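Lipoxygenase (Cyanothece sp., PDB 5EK8) probably catalyses the insertion of both atoms of molecular oxygen into unsaturated fatty acids, using a non-heme iron to make lipid hydroperoxides. Local coordinates at residues 122-127 and 132-137; 230-235 and 247-252; 113-118 and 151-156. One frame throughout, in Å; residues are numbered along the deposited sequence.

Contact 1: 122-127 and 132-137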
ATOM      1  N   ASN A 122      -1.712  13.043  17.726  1.00 62.77           N
ATOM      2  CA  ASN A 122      -1.748  14.276  16.932  1.00 65.79           C
ATOM      3  C   ASN A 122      -1.038  14.192  15.579  1.00 65.55           C
ATOM      4  O   ASN A 122      -0.020  13.520  15.431  1.00 68.87           O
ATOM      5  CB  ASN A 122      -1.173  15.456  17.732  1.00 67.14           C
ATOM      6  CG  ASN A 122       0.332  15.422  17.835  1.00 68.91           C
ATOM      7  OD1 ASN A 122       1.038  15.930  16.963  1.00 67.82           O
ATOM      8  ND2 ASN A 122       0.836  14.839  18.913  1.00 73.29           N
ATOM      9  N   ARG A 123      -1.602  14.886  14.595  1.00 66.59           N
ATOM     10  CA  ARG A 123      -0.992  15.038  13.282  1.00 66.83           C
ATOM     11  C   ARG A 123      -0.364  16.423  13.158  1.00 66.06           C
ATOM     12  O   ARG A 123      -0.860  17.393  13.734  1.00 65.65           O
ATOM     13  CB  ARG A 123      -2.030  14.831  12.182  1.00 70.89           C
ATOM     14  CG  ARG A 123      -2.857  13.575  12.346  1.00 77.31           C
ATOM     15  CD  ARG A 123      -3.883  13.433  11.227  1.00 82.95           C
ATOM     16  NE  ARG A 123      -4.485  12.102  11.224  1.00 90.00           N
ATOM     17  CZ  ARG A 123      -5.435  11.703  10.383  1.00 93.11           C
ATOM     18  NH1 ARG A 123      -5.914  10.470  10.465  1.00 95.17           N
ATOM     19  NH2 ARG A 123      -5.907  12.534   9.461  1.00 93.22           N
ATOM     20  N   VAL A 124       0.726  16.520  12.405  1.00 63.50           N
ATOM     21  CA  VAL A 124       1.390  17.803  12.223  1.00 62.48           C
ATOM     22  C   VAL A 124       1.103  18.363  10.837  1.00 62.05           C
ATOM     23  O   VAL A 124       1.224  17.664   9.833  1.00 61.79           O
ATOM     24  CB  VAL A 124       2.910  17.691  12.430  1.00 63.84           C
ATOM     25  CG1 VAL A 124       3.555  19.071  12.365  1.00 66.66           C
ATOM     26  CG2 VAL A 124       3.203  17.033  13.765  1.00 63.77           C
ATOM     27  N   THR A 125       0.711  19.631  10.802  1.00 63.08           N
ATOM     28  CA  THR A 125       0.390  20.327   9.564  1.00 60.67           C
ATOM     29  C   THR A 125       1.275  21.571   9.464  1.00 60.96           C
ATOM     30  O   THR A 125       1.677  22.127  10.483  1.00 61.26           O
ATOM     31  CB  THR A 125      -1.121  20.690   9.518  1.00 60.43           C
ATOM     32  OG1 THR A 125      -1.874  19.548   9.090  1.00 55.17           O
ATOM     33  CG2 THR A 125      -1.410  21.847   8.572  1.00 63.99           C
ATOM     34  N   PHE A 126       1.615  21.986   8.248  1.00 61.17           N
ATOM     35  CA  PHE A 126       2.358  23.229   8.061  1.00 66.27           C
ATOM     36  C   PHE A 126       1.444  24.368   7.606  1.00 71.51           C
ATOM     37  O   PHE A 126       0.642  24.209   6.684  1.00 72.48           O
ATOM     38  CB  PHE A 126       3.497  23.022   7.065  1.00 65.07           C
ATOM     39  CG  PHE A 126       4.461  21.962   7.483  1.00 68.14           C
ATOM     40  CD1 PHE A 126       5.244  22.133   8.611  1.00 71.47           C
ATOM     41  CD2 PHE A 126       4.574  20.784   6.766  1.00 68.94           C
ATOM     42  CE1 PHE A 126       6.131  21.153   9.015  1.00 70.93           C
ATOM     43  CE2 PHE A 126       5.460  19.799   7.161  1.00 68.91           C
ATOM     44  CZ  PHE A 126       6.242  19.984   8.289  1.00 68.84           C
ATOM     45  N   ASP A 127       1.571  25.516   8.267  1.00 74.85           N
ATOM     46  CA  ASP A 127       0.698  26.655   8.005  1.00 79.17           C
ATOM     47  C   ASP A 127       1.174  27.470   6.808  1.00 82.45           C
ATOM     48  O   ASP A 127       1.958  26.987   5.989  1.00 80.80           O
ATOM     49  CB  ASP A 127       0.597  27.553   9.246  1.00 80.77           C
ATOM     50  CG  ASP A 127       1.925  28.186   9.627  1.00 84.78           C
ATOM     51  OD1 ASP A 127       2.974  27.731   9.127  1.00 86.10           O
ATOM     52  OD2 ASP A 127       1.922  29.138  10.436  1.00 86.83           O
ATOM     53  N   PRO A 132       4.947  24.418  11.964  1.00 78.11           N
ATOM     54  CA  PRO A 132       4.184  23.228  12.365  1.00 72.28           C
ATOM     55  C   PRO A 132       2.860  23.552  13.055  1.00 67.47           C
ATOM     56  O   PRO A 132       2.810  24.419  13.928  1.00 65.30           O
ATOM     57  CB  PRO A 132       5.130  22.512  13.341  1.00 71.69           C
ATOM     58  CG  PRO A 132       6.487  23.048  13.033  1.00 73.84           C
ATOM     59  CD  PRO A 132       6.267  24.468  12.617  1.00 77.79           C
ATOM     60  N   VAL A 133       1.799  22.855  12.657  1.00 61.60           N
ATOM     61  CA  VAL A 133       0.506  22.962  13.324  1.00 61.38           C
ATOM     62  C   VAL A 133       0.115  21.610  13.910  1.00 61.49           C
ATOM     63  O   VAL A 133      -0.024  20.625  13.184  1.00 61.54           O
ATOM     64  CB  VAL A 133      -0.598  23.450  12.366  1.00 61.05           C
ATOM     65  CG1 VAL A 133      -1.968  23.355  13.029  1.00 50.00           C
ATOM     66  CG2 VAL A 133      -0.308  24.873  11.918  1.00 59.62           C
ATOM     67  N   TYR A 134      -0.055  21.575  15.226  1.00 63.49           N
ATOM     68  CA  TYR A 134      -0.343  20.334  15.935  1.00 63.85           C
ATOM     69  C   TYR A 134      -1.840  20.163  16.193  1.00 65.38           C
ATOM     70  O   TYR A 134      -2.465  20.970  16.880  1.00 66.11           O
ATOM     71  CB  TYR A 134       0.434  20.286  17.254  1.00 67.34           C
ATOM     72  CG  TYR A 134       1.930  20.124  17.076  1.00 70.50           C
ATOM     73  CD1 TYR A 134       2.503  18.860  16.987  1.00 74.20           C
ATOM     74  CD2 TYR A 134       2.767  21.231  16.991  1.00 71.58           C
ATOM     75  CE1 TYR A 134       3.868  18.700  16.824  1.00 78.81           C
ATOM     76  CE2 TYR A 134       4.136  21.084  16.826  1.00 76.82           C
ATOM     77  CZ  TYR A 134       4.683  19.814  16.743  1.00 81.33           C
ATOM     78  OH  TYR A 134       6.044  19.651  16.579  1.00 82.76           O
ATOM     79  N   THR A 135      -2.403  19.096  15.640  1.00 65.09           N
ATOM     80  CA  THR A 135      -3.832  18.841  15.750  1.00 58.21           C
ATOM     81  C   THR A 135      -4.103  17.557  16.521  1.00 56.84           C
ATOM     82  O   THR A 135      -3.841  16.464  16.025  1.00 54.84           O
ATOM     83  CB  THR A 135      -4.477  18.738  14.367  1.00 50.68           C
ATOM     84  OG1 THR A 135      -3.939  19.759  13.515  1.00 48.42           O
ATOM     85  CG2 THR A 135      -5.983  18.888  14.475  1.00 47.12           C
ATOM     86  N   ASN A 136      -4.643  17.696  17.729  1.00 57.33           N
ATOM     87  CA  ASN A 136      -4.815  16.559  18.632  1.00 51.76           C
ATOM     88  C   ASN A 136      -5.972  15.641  18.260  1.00 52.70           C
ATOM     89  O   ASN A 136      -6.860  16.011  17.489  1.00 59.30           O
ATOM     90  CB  ASN A 136      -5.012  17.043  20.072  1.00 49.87           C
ATOM     91  CG  ASN A 136      -3.808  17.792  20.610  1.00 50.92           C
ATOM     92  OD1 ASN A 136      -2.732  17.773  20.009  1.00 50.87           O
ATOM     93  ND2 ASN A 136      -3.981  18.450  21.759  1.00 51.49           N
ATOM     94  N   ARG A 137      -5.942  14.442  18.831  1.00 52.31           N
ATOM     95  CA  ARG A 137      -6.968  13.423  18.640  1.00 52.36           C
ATOM     96  C   ARG A 137      -6.923  12.479  19.838  1.00 55.68           C
ATOM     97  O   ARG A 137      -5.842  12.101  20.294  1.00 55.86           O
ATOM     98  CB  ARG A 137      -6.744  12.654  17.335  1.00 48.67           C
ATOM     99  CG  ARG A 137      -7.447  11.305  17.269  1.00 45.47           C
ATOM    100  CD  ARG A 137      -6.664  10.308  16.412  1.00 48.75           C
ATOM    101  NE  ARG A 137      -7.188   8.951  16.559  1.00 53.90           N
ATOM    102  CZ  ARG A 137      -6.617   7.996  17.287  1.00 55.91           C
ATOM    103  NH1 ARG A 137      -5.481   8.227  17.926  1.00 54.27           N
ATOM    104  NH2 ARG A 137      -7.180   6.800  17.366  1.00 63.12           N
TER

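Contact 2: 230-235 and 247-252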
ATOM      1  N   PRO A 230     -13.490   4.490 -22.250  1.00 52.27           N
ATOM      2  CA  PRO A 230     -12.338   3.825 -22.868  1.00 53.12           C
ATOM      3  C   PRO A 230     -11.072   3.968 -22.031  1.00 50.99           C
ATOM      4  O   PRO A 230     -11.018   4.825 -21.151  1.00 50.86           O
ATOM      5  CB  PRO A 230     -12.193   4.556 -24.205  1.00 56.47           C
ATOM      6  CG  PRO A 230     -12.739   5.915 -23.938  1.00 56.24           C
ATOM      7  CD  PRO A 230     -13.885   5.705 -22.985  1.00 53.15           C
ATOM      8  N   ASN A 231     -10.074   3.133 -22.305  1.00 50.46           N
ATOM      9  CA  ASN A 231      -8.787   3.227 -21.624  1.00 46.02           C
ATOM     10  C   ASN A 231      -7.714   3.619 -22.619  1.00 45.25           C
ATOM     11  O   ASN A 231      -8.016   3.924 -23.770  1.00 43.27           O
ATOM     12  CB  ASN A 231      -8.414   1.909 -20.945  1.00 44.90           C
ATOM     13  CG  ASN A 231      -7.881   0.884 -21.925  1.00 48.68           C
ATOM     14  OD1 ASN A 231      -8.437   0.693 -23.006  1.00 45.56           O
ATOM     15  ND2 ASN A 231      -6.786   0.225 -21.555  1.00 51.48           N
ATOM     16  N   LEU A 232      -6.461   3.592 -22.179  1.00 46.80           N
ATOM     17  CA  LEU A 232      -5.360   4.040 -23.020  1.00 46.95           C
ATOM     18  C   LEU A 232      -5.246   3.239 -24.321  1.00 49.99           C
ATOM     19  O   LEU A 232      -5.095   3.817 -25.400  1.00 53.23           O
ATOM     20  CB  LEU A 232      -4.042   3.968 -22.252  1.00 43.70           C
ATOM     21  CG  LEU A 232      -2.806   4.297 -23.090  1.00 45.35           C
ATOM     22  CD1 LEU A 232      -2.885   5.713 -23.635  1.00 39.95           C
ATOM     23  CD2 LEU A 232      -1.517   4.075 -22.281  1.00 48.74           C
ATOM     24  N   THR A 233      -5.334   1.916 -24.219  1.00 45.67           N
ATOM     25  CA  THR A 233      -5.137   1.057 -25.384  1.00 48.00           C
ATOM     26  C   THR A 233      -6.280   1.198 -26.390  1.00 48.69           C
ATOM     27  O   THR A 233      -6.055   1.205 -27.606  1.00 50.20           O
ATOM     28  CB  THR A 233      -4.971  -0.432 -24.979  1.00 46.85           C
ATOM     29  OG1 THR A 233      -6.074  -0.852 -24.166  1.00 47.07           O
ATOM     30  CG2 THR A 233      -3.690  -0.618 -24.204  1.00 31.10           C
ATOM     31  N   ILE A 234      -7.502   1.334 -25.886  1.00 45.64           N
ATOM     32  CA  ILE A 234      -8.647   1.574 -26.756  1.00 45.16           C
ATOM     33  C   ILE A 234      -8.468   2.874 -27.541  1.00 43.86           C
ATOM     34  O   ILE A 234      -8.618   2.884 -28.759  1.00 45.66           O
ATOM     35  CB  ILE A 234      -9.970   1.622 -25.962  1.00 48.00           C
ATOM     36  CG1 ILE A 234     -10.321   0.224 -25.447  1.00 39.85           C
ATOM     37  CG2 ILE A 234     -11.099   2.155 -26.836  1.00 35.65           C
ATOM     38  CD1 ILE A 234     -11.487   0.195 -24.484  1.00 35.87           C
ATOM     39  N   ASN A 235      -8.126   3.955 -26.843  1.00 43.55           N
ATOM     40  CA  ASN A 235      -7.876   5.249 -27.481  1.00 42.97           C
ATOM     41  C   ASN A 235      -6.782   5.164 -28.543  1.00 46.99           C
ATOM     42  O   ASN A 235      -6.948   5.639 -29.679  1.00 50.13           O
ATOM     43  CB  ASN A 235      -7.485   6.300 -26.435  1.00 43.52           C
ATOM     44  CG  ASN A 235      -8.592   6.580 -25.434  1.00 49.32           C
ATOM     45  OD1 ASN A 235      -9.773   6.410 -25.731  1.00 54.20           O
ATOM     46  ND2 ASN A 235      -8.212   7.021 -24.240  1.00 53.37           N
ATOM     47  N   ASP A 247       4.421  -5.496 -31.778  1.00 44.29           N
ATOM     48  CA  ASP A 247       5.603  -5.915 -31.026  1.00 44.18           C
ATOM     49  C   ASP A 247       6.273  -4.759 -30.285  1.00 49.80           C
ATOM     50  O   ASP A 247       6.743  -4.923 -29.151  1.00 51.35           O
ATOM     51  CB  ASP A 247       6.621  -6.584 -31.955  1.00 42.20           C
ATOM     52  CG  ASP A 247       6.149  -7.932 -32.466  1.00 47.10           C
ATOM     53  OD1 ASP A 247       6.804  -8.489 -33.377  1.00 47.90           O
ATOM     54  OD2 ASP A 247       5.116  -8.428 -31.965  1.00 48.49           O
ATOM     55  N   GLU A 248       6.326  -3.603 -30.939  1.00 53.58           N
ATOM     56  CA  GLU A 248       6.929  -2.407 -30.361  1.00 52.21           C
ATOM     57  C   GLU A 248       6.251  -2.054 -29.041  1.00 49.80           C
ATOM     58  O   GLU A 248       6.909  -1.756 -28.034  1.00 50.65           O
ATOM     59  CB  GLU A 248       6.830  -1.228 -31.337  1.00 49.19           C
ATOM     60  CG  GLU A 248       7.536  -1.434 -32.682  0.89 48.35           C
ATOM     61  CD  GLU A 248       6.788  -2.377 -33.615  0.79 46.41           C
ATOM     62  OE1 GLU A 248       5.609  -2.682 -33.342  0.41 45.32           O
ATOM     63  OE2 GLU A 248       7.382  -2.820 -34.617  0.89 46.35           O
ATOM     64  N   TYR A 249       4.926  -2.110 -29.057  1.00 46.77           N
ATOM     65  CA  TYR A 249       4.133  -1.771 -27.887  1.00 45.47           C
ATOM     66  C   TYR A 249       4.248  -2.856 -26.823  1.00 44.97           C
ATOM     67  O   TYR A 249       4.262  -2.560 -25.627  1.00 41.13           O
ATOM     68  CB  TYR A 249       2.666  -1.552 -28.271  1.00 45.58           C
ATOM     69  CG  TYR A 249       1.863  -0.927 -27.158  1.00 41.68           C
ATOM     70  CD1 TYR A 249       2.046   0.407 -26.814  1.00 39.01           C
ATOM     71  CD2 TYR A 249       0.937  -1.673 -26.438  1.00 40.11           C
ATOM     72  CE1 TYR A 249       1.329   0.983 -25.785  1.00 42.67           C
ATOM     73  CE2 TYR A 249       0.213  -1.108 -25.410  1.00 44.16           C
ATOM     74  CZ  TYR A 249       0.412   0.221 -25.083  1.00 47.86           C
ATOM     75  OH  TYR A 249      -0.312   0.788 -24.058  1.00 53.37           O
ATOM     76  N   PHE A 250       4.328  -4.108 -27.269  1.00 48.20           N
ATOM     77  CA  PHE A 250       4.526  -5.242 -26.372  1.00 48.32           C
ATOM     78  C   PHE A 250       5.787  -5.044 -25.540  1.00 50.03           C
ATOM     79  O   PHE A 250       5.765  -5.172 -24.309  1.00 53.90           O
ATOM     80  CB  PHE A 250       4.610  -6.545 -27.168  1.00 46.69           C
ATOM     81  CG  PHE A 250       4.850  -7.764 -26.324  1.00 48.86           C
ATOM     82  CD1 PHE A 250       6.107  -8.346 -26.262  1.00 46.04           C
ATOM     83  CD2 PHE A 250       3.816  -8.337 -25.599  1.00 50.54           C
ATOM     84  CE1 PHE A 250       6.328  -9.476 -25.494  1.00 46.05           C
ATOM     85  CE2 PHE A 250       4.033  -9.467 -24.826  1.00 49.04           C
ATOM     86  CZ  PHE A 250       5.290 -10.037 -24.774  1.00 45.52           C
ATOM     87  N   VAL A 251       6.875  -4.710 -26.226  1.00 46.93           N
ATOM     88  CA  VAL A 251       8.154  -4.454 -25.573  1.00 46.29           C
ATOM     89  C   VAL A 251       8.073  -3.243 -24.653  1.00 43.82           C
ATOM     90  O   VAL A 251       8.507  -3.297 -23.494  1.00 37.97           O
ATOM     91  CB  VAL A 251       9.272  -4.233 -26.611  1.00 43.06           C
ATOM     92  CG1 VAL A 251      10.521  -3.676 -25.945  1.00 41.16           C
ATOM     93  CG2 VAL A 251       9.572  -5.530 -27.336  1.00 41.07           C
ATOM     94  N   LEU A 252       7.510  -2.154 -25.171  1.00 46.82           N
ATOM     95  CA  LEU A 252       7.365  -0.934 -24.385  1.00 47.51           C
ATOM     96  C   LEU A 252       6.630  -1.178 -23.067  1.00 48.94           C
ATOM     97  O   LEU A 252       7.014  -0.640 -22.032  1.00 51.31           O
ATOM     98  CB  LEU A 252       6.640   0.143 -25.191  1.00 48.04           C
ATOM     99  CG  LEU A 252       7.514   0.896 -26.191  1.00 47.80           C
ATOM    100  CD1 LEU A 252       6.691   1.909 -26.947  1.00 45.77           C
ATOM    101  CD2 LEU A 252       8.684   1.567 -25.482  1.00 46.45           C
TER

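Contact 3: 113-118 and 151-156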
ATOM      1  N   PRO A 113     -12.318  15.850  42.213  1.00 79.07           N
ATOM      2  CA  PRO A 113     -12.376  15.269  40.868  1.00 78.88           C
ATOM      3  C   PRO A 113     -12.488  13.740  40.843  1.00 82.52           C
ATOM      4  O   PRO A 113     -11.907  13.051  41.683  1.00 82.56           O
ATOM      5  CB  PRO A 113     -11.058  15.729  40.229  1.00 76.82           C
ATOM      6  CG  PRO A 113     -10.175  16.111  41.372  1.00 77.51           C
ATOM      7  CD  PRO A 113     -11.083  16.621  42.436  1.00 78.10           C
ATOM      8  N   ASP A 114     -13.259  13.234  39.884  1.00 83.90           N
ATOM      9  CA  ASP A 114     -13.306  11.810  39.568  1.00 83.52           C
ATOM     10  C   ASP A 114     -12.487  11.592  38.304  1.00 78.48           C
ATOM     11  O   ASP A 114     -12.948  11.869  37.198  1.00 73.95           O
ATOM     12  CB  ASP A 114     -14.747  11.329  39.380  1.00 89.45           C
ATOM     13  CG  ASP A 114     -15.611  11.583  40.604  1.00 96.22           C
ATOM     14  OD1 ASP A 114     -15.058  11.599  41.726  1.00100.62           O
ATOM     15  OD2 ASP A 114     -16.839  11.769  40.446  1.00 94.84           O
ATOM     16  N   LEU A 115     -11.268  11.089  38.477  1.00 80.13           N
ATOM     17  CA  LEU A 115     -10.245  11.178  37.438  1.00 73.15           C
ATOM     18  C   LEU A 115     -10.474  10.310  36.205  1.00 68.56           C
ATOM     19  O   LEU A 115     -11.107   9.255  36.261  1.00 64.77           O
ATOM     20  CB  LEU A 115      -8.877  10.853  38.037  1.00 69.91           C
ATOM     21  CG  LEU A 115      -8.344  11.943  38.968  1.00 72.15           C
ATOM     22  CD1 LEU A 115      -6.957  11.597  39.474  1.00 73.75           C
ATOM     23  CD2 LEU A 115      -8.342  13.294  38.262  1.00 72.63           C
ATOM     24  N   GLU A 116      -9.940  10.801  35.092  1.00 71.34           N
ATOM     25  CA  GLU A 116     -10.002  10.155  33.791  1.00 69.40           C
ATOM     26  C   GLU A 116      -8.762  10.559  33.008  1.00 68.43           C
ATOM     27  O   GLU A 116      -8.482  11.744  32.844  1.00 66.03           O
ATOM     28  CB  GLU A 116     -11.271  10.553  33.035  1.00 66.78           C
ATOM     29  CG  GLU A 116     -11.170  10.395  31.524  1.00 67.90           C
ATOM     30  CD  GLU A 116     -12.448  10.806  30.799  1.00 72.70           C
ATOM     31  OE1 GLU A 116     -12.408  11.773  30.007  1.00 68.10           O
ATOM     32  OE2 GLU A 116     -13.495  10.156  31.017  1.00 77.63           O
ATOM     33  N   LEU A 117      -8.007   9.574  32.541  1.00 64.80           N
ATOM     34  CA  LEU A 117      -6.766   9.844  31.831  1.00 64.42           C
ATOM     35  C   LEU A 117      -6.930   9.651  30.329  1.00 65.64           C
ATOM     36  O   LEU A 117      -7.376   8.600  29.878  1.00 69.70           O
ATOM     37  CB  LEU A 117      -5.652   8.942  32.355  1.00 67.02           C
ATOM     38  CG  LEU A 117      -4.228   9.369  32.008  1.00 68.22           C
ATOM     39  CD1 LEU A 117      -3.882  10.677  32.710  1.00 66.53           C
ATOM     40  CD2 LEU A 117      -3.245   8.263  32.378  1.00 68.63           C
ATOM     41  N   ARG A 118      -6.571  10.665  29.554  1.00 61.75           N
ATOM     42  CA  ARG A 118      -6.687  10.575  28.106  1.00 58.17           C
ATOM     43  C   ARG A 118      -5.327  10.479  27.428  1.00 56.80           C
ATOM     44  O   ARG A 118      -4.440  11.304  27.659  1.00 56.88           O
ATOM     45  CB  ARG A 118      -7.455  11.775  27.550  1.00 57.82           C
ATOM     46  CG  ARG A 118      -8.858  11.918  28.101  1.00 62.03           C
ATOM     47  CD  ARG A 118      -9.687  12.879  27.269  1.00 63.05           C
ATOM     48  NE  ARG A 118     -10.952  13.202  27.920  1.00 64.66           N
ATOM     49  CZ  ARG A 118     -11.827  14.088  27.453  1.00 59.45           C
ATOM     50  NH1 ARG A 118     -11.577  14.740  26.324  1.00 57.41           N
ATOM     51  NH2 ARG A 118     -12.951  14.321  28.116  1.00 53.91           N
ATOM     52  N   LYS A 151      -2.988  14.424  47.236  1.00 98.46           N
ATOM     53  CA  LYS A 151      -2.185  15.325  46.412  1.00 96.42           C
ATOM     54  C   LYS A 151      -1.381  14.559  45.362  1.00 94.45           C
ATOM     55  O   LYS A 151      -0.758  15.164  44.490  1.00 93.82           O
ATOM     56  CB  LYS A 151      -1.252  16.177  47.276  1.00 95.66           C
ATOM     57  CG  LYS A 151      -0.914  17.516  46.632  1.00 94.48           C
ATOM     58  CD  LYS A 151      -0.141  18.433  47.564  1.00 96.20           C
ATOM     59  CE  LYS A 151      -0.655  19.863  47.457  1.00 95.38           C
ATOM     60  NZ  LYS A 151       0.348  20.857  47.937  1.00 96.15           N
ATOM     61  N   THR A 152      -1.388  13.231  45.457  1.00 94.71           N
ATOM     62  CA  THR A 152      -0.818  12.366  44.426  1.00 91.14           C
ATOM     63  C   THR A 152      -1.707  11.145  44.209  1.00 87.22           C
ATOM     64  O   THR A 152      -1.890  10.338  45.122  1.00 85.64           O
ATOM     65  CB  THR A 152       0.605  11.864  44.781  1.00 96.19           C
ATOM     66  OG1 THR A 152       0.532  10.956  45.887  1.00 98.22           O
ATOM     67  CG2 THR A 152       1.545  13.015  45.122  1.00 98.53           C
ATOM     68  N   TYR A 153      -2.262  11.006  43.010  1.00 84.84           N
ATOM     69  CA  TYR A 153      -3.004   9.796  42.668  1.00 83.11           C
ATOM     70  C   TYR A 153      -2.239   8.979  41.640  1.00 79.33           C
ATOM     71  O   TYR A 153      -1.847   9.494  40.597  1.00 78.74           O
ATOM     72  CB  TYR A 153      -4.399  10.119  42.134  1.00 84.65           C
ATOM     73  CG  TYR A 153      -5.164   8.875  41.731  1.00 85.76           C
ATOM     74  CD1 TYR A 153      -5.784   8.079  42.690  1.00 86.98           C
ATOM     75  CD2 TYR A 153      -5.256   8.485  40.398  1.00 84.31           C
ATOM     76  CE1 TYR A 153      -6.479   6.934  42.333  1.00 85.61           C
ATOM     77  CE2 TYR A 153      -5.948   7.340  40.031  1.00 83.26           C
ATOM     78  CZ  TYR A 153      -6.558   6.569  41.003  1.00 83.96           C
ATOM     79  OH  TYR A 153      -7.250   5.433  40.646  1.00 81.45           O
ATOM     80  N   ASP A 154      -2.045   7.697  41.929  1.00 79.38           N
ATOM     81  CA  ASP A 154      -1.224   6.844  41.077  1.00 78.54           C
ATOM     82  C   ASP A 154      -2.039   5.785  40.338  1.00 74.75           C
ATOM     83  O   ASP A 154      -2.720   4.966  40.956  1.00 74.04           O
ATOM     84  CB  ASP A 154      -0.130   6.174  41.912  1.00 83.34           C
ATOM     85  CG  ASP A 154       0.701   5.192  41.109  1.00 86.96           C
ATOM     86  OD1 ASP A 154       1.353   5.619  40.130  1.00 86.86           O
ATOM     87  OD2 ASP A 154       0.712   3.993  41.467  1.00 87.24           O
ATOM     88  N   PHE A 155      -1.960   5.807  39.010  1.00 74.21           N
ATOM     89  CA  PHE A 155      -2.610   4.792  38.189  1.00 77.56           C
ATOM     90  C   PHE A 155      -1.806   3.500  38.208  1.00 80.58           C
ATOM     91  O   PHE A 155      -2.341   2.415  37.972  1.00 78.89           O
ATOM     92  CB  PHE A 155      -2.770   5.269  36.744  1.00 78.18           C
ATOM     93  CG  PHE A 155      -3.638   6.483  36.591  1.00 81.42           C
ATOM     94  CD1 PHE A 155      -4.954   6.360  36.173  1.00 82.00           C
ATOM     95  CD2 PHE A 155      -3.137   7.748  36.852  1.00 83.29           C
ATOM     96  CE1 PHE A 155      -5.757   7.477  36.021  1.00 81.70           C
ATOM     97  CE2 PHE A 155      -3.933   8.868  36.707  1.00 83.42           C
ATOM     98  CZ  PHE A 155      -5.246   8.733  36.289  1.00 82.51           C
ATOM     99  N   GLY A 156      -0.514   3.627  38.488  1.00 82.08           N
ATOM    100  CA  GLY A 156       0.391   2.501  38.398  1.00 83.04           C
ATOM    101  C   GLY A 156       0.648   2.187  36.939  1.00 81.20           C
ATOM    102  O   GLY A 156       0.521   3.064  36.083  1.00 79.05           O
TER

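Contact 1: 122-127 and 132-137
N122, V124 and Y134 form the close-packed part, their side chains lying side by side on one face of the two strands. N122 OD1 meets the Y134 ring in its plane, at the edge, 3.3 Å from CD1, with the amide turned 62° against the ring; R384 NH1 also makes a weak hydrogen bond to this OD1. V124 CG2 comes 3.5 Å from Y134 CE1, while V124 CG1, anti to the backbone N (chi1 -175°), sits over a face of that ring and 3.9 Å from P132 CB. V124 also touches R384 and L385 of helix 383-391. N122 and N136 are both buried, with N122 CB 3.6 Å from N136 OD1.

Against this sheltered end, Y134 and P132 are exposed, and on the other face R123 runs out to the solvent side to form a salt bridge with D184. There T125 CB and V133 CB stand 4.0 Å apart. Between the faces the backbones are laced together: R123 N reaches T135 O at 3.1 Å, T135 N returns to R123 O at 3.0 Å, and T125 N bonds to V133 O. Alternating hydrogen-bonded and non-hydrogen-bonded pairs, closed by a short connection, make this an antiparallel beta hairpin at the edge of its sheet.

Contact 2: 230-235 and 247-252
Y249 reaches across to L232 and T233, and it is the one residue of 247-252 that touches 230-235. Its CB leaves helix 247-256 toward helix 232-239, and with CG anti to the backbone N (chi1 -168°) the side chain carries OH across most of the 10.0 Å between the CA atoms of T233 and Y249. The ring also meets that of Y243, with the planes at about 60°. Near the far end CE2 comes 4.1 Å from T233 CG2, an oblique approach to the ring. The tip, OH, touches two methyl groups: T233 CG2 at 3.7 Å and L232 CD2 at 3.9 Å.

T233 can offer its methyl because OG1 sits between the backbone N and the carbonyl carbon (chi1 54°), where it hydrogen-bonds to E583 and also accepts from N231 ND2 at 2.9 Å, close to the amide plane. N231 is the N-cap of this helix: its OD1 takes I234 N at 3.1 Å from above the carbonyl plane, and its ND2 also bonds to S578 O.

Chemically, then, the two segments meet by van der Waals contact alone. Y249 is buried and its oxygen touches only carbon of 230-235, which makes this an apolar contact even though a hydroxyl leads it.

Contact 3: 113-118 and 151-156
Inside the beta sandwich of the PLAT domain, two facing sheets are held by side-chain packing, and here L115 and L117 of one meet Y153 and F155 of the other. The CA atoms of L117 and F155 are 9.1 Å apart, so the backbones stay well separated and side chains fill the gap.

The F155 ring is the central piece. On one face L117 CD2 sits 4.3 Å from the ring centroid and only 4° off the normal, a clear CH-pi contact; L117 CB adds a touch on CE1 at 3.9 Å. Over the opposite face comes Y153 CE2, so the phenylalanine is clamped between a methyl group and its own strand's tyrosine. Y153 has CG anti to the backbone N (chi1 178°), and L115 CD1 meets its ring obliquely, 3.7 Å from CD2, as the two side chains run past one another, pointing oppositely. Y153 OH makes a weak hydrogen bond to G145 N.

E116 points away from 151-156, and R118 grips its OE1 side-on with NE (2.9 Å) and NH2, a salt bridge; R118 also makes a cation-pi contact with W76. Around the packed layer, V75 of strand 72-79 touches both leucines, F98 of strand 97-102 touches L117 and F155, and L87 of strand 82-91 and Y102 lie against L115.

Contacts 1 and 3 belong to one beta sandwich and share strand 115-126: its beginning faces the other sheet in contact 3, while its end pairs with strand 132-143 in contact 1. Their centres are about 27 Å apart, and the hairpin is nested within the chain loop that contact 3 closes. One therefore builds a sheet and the other joins two sheets; the hairpin end also packs on helix 383-391, linking the sandwich to the helical body. Contact 2, between helices 232-239 and 247-256, comes later in the sequence, across the chain's centre, its centre about 44 Å from that of contact 1 and about 66 Å from that of contact 3. All three are structural packing away from the iron and sodium sites.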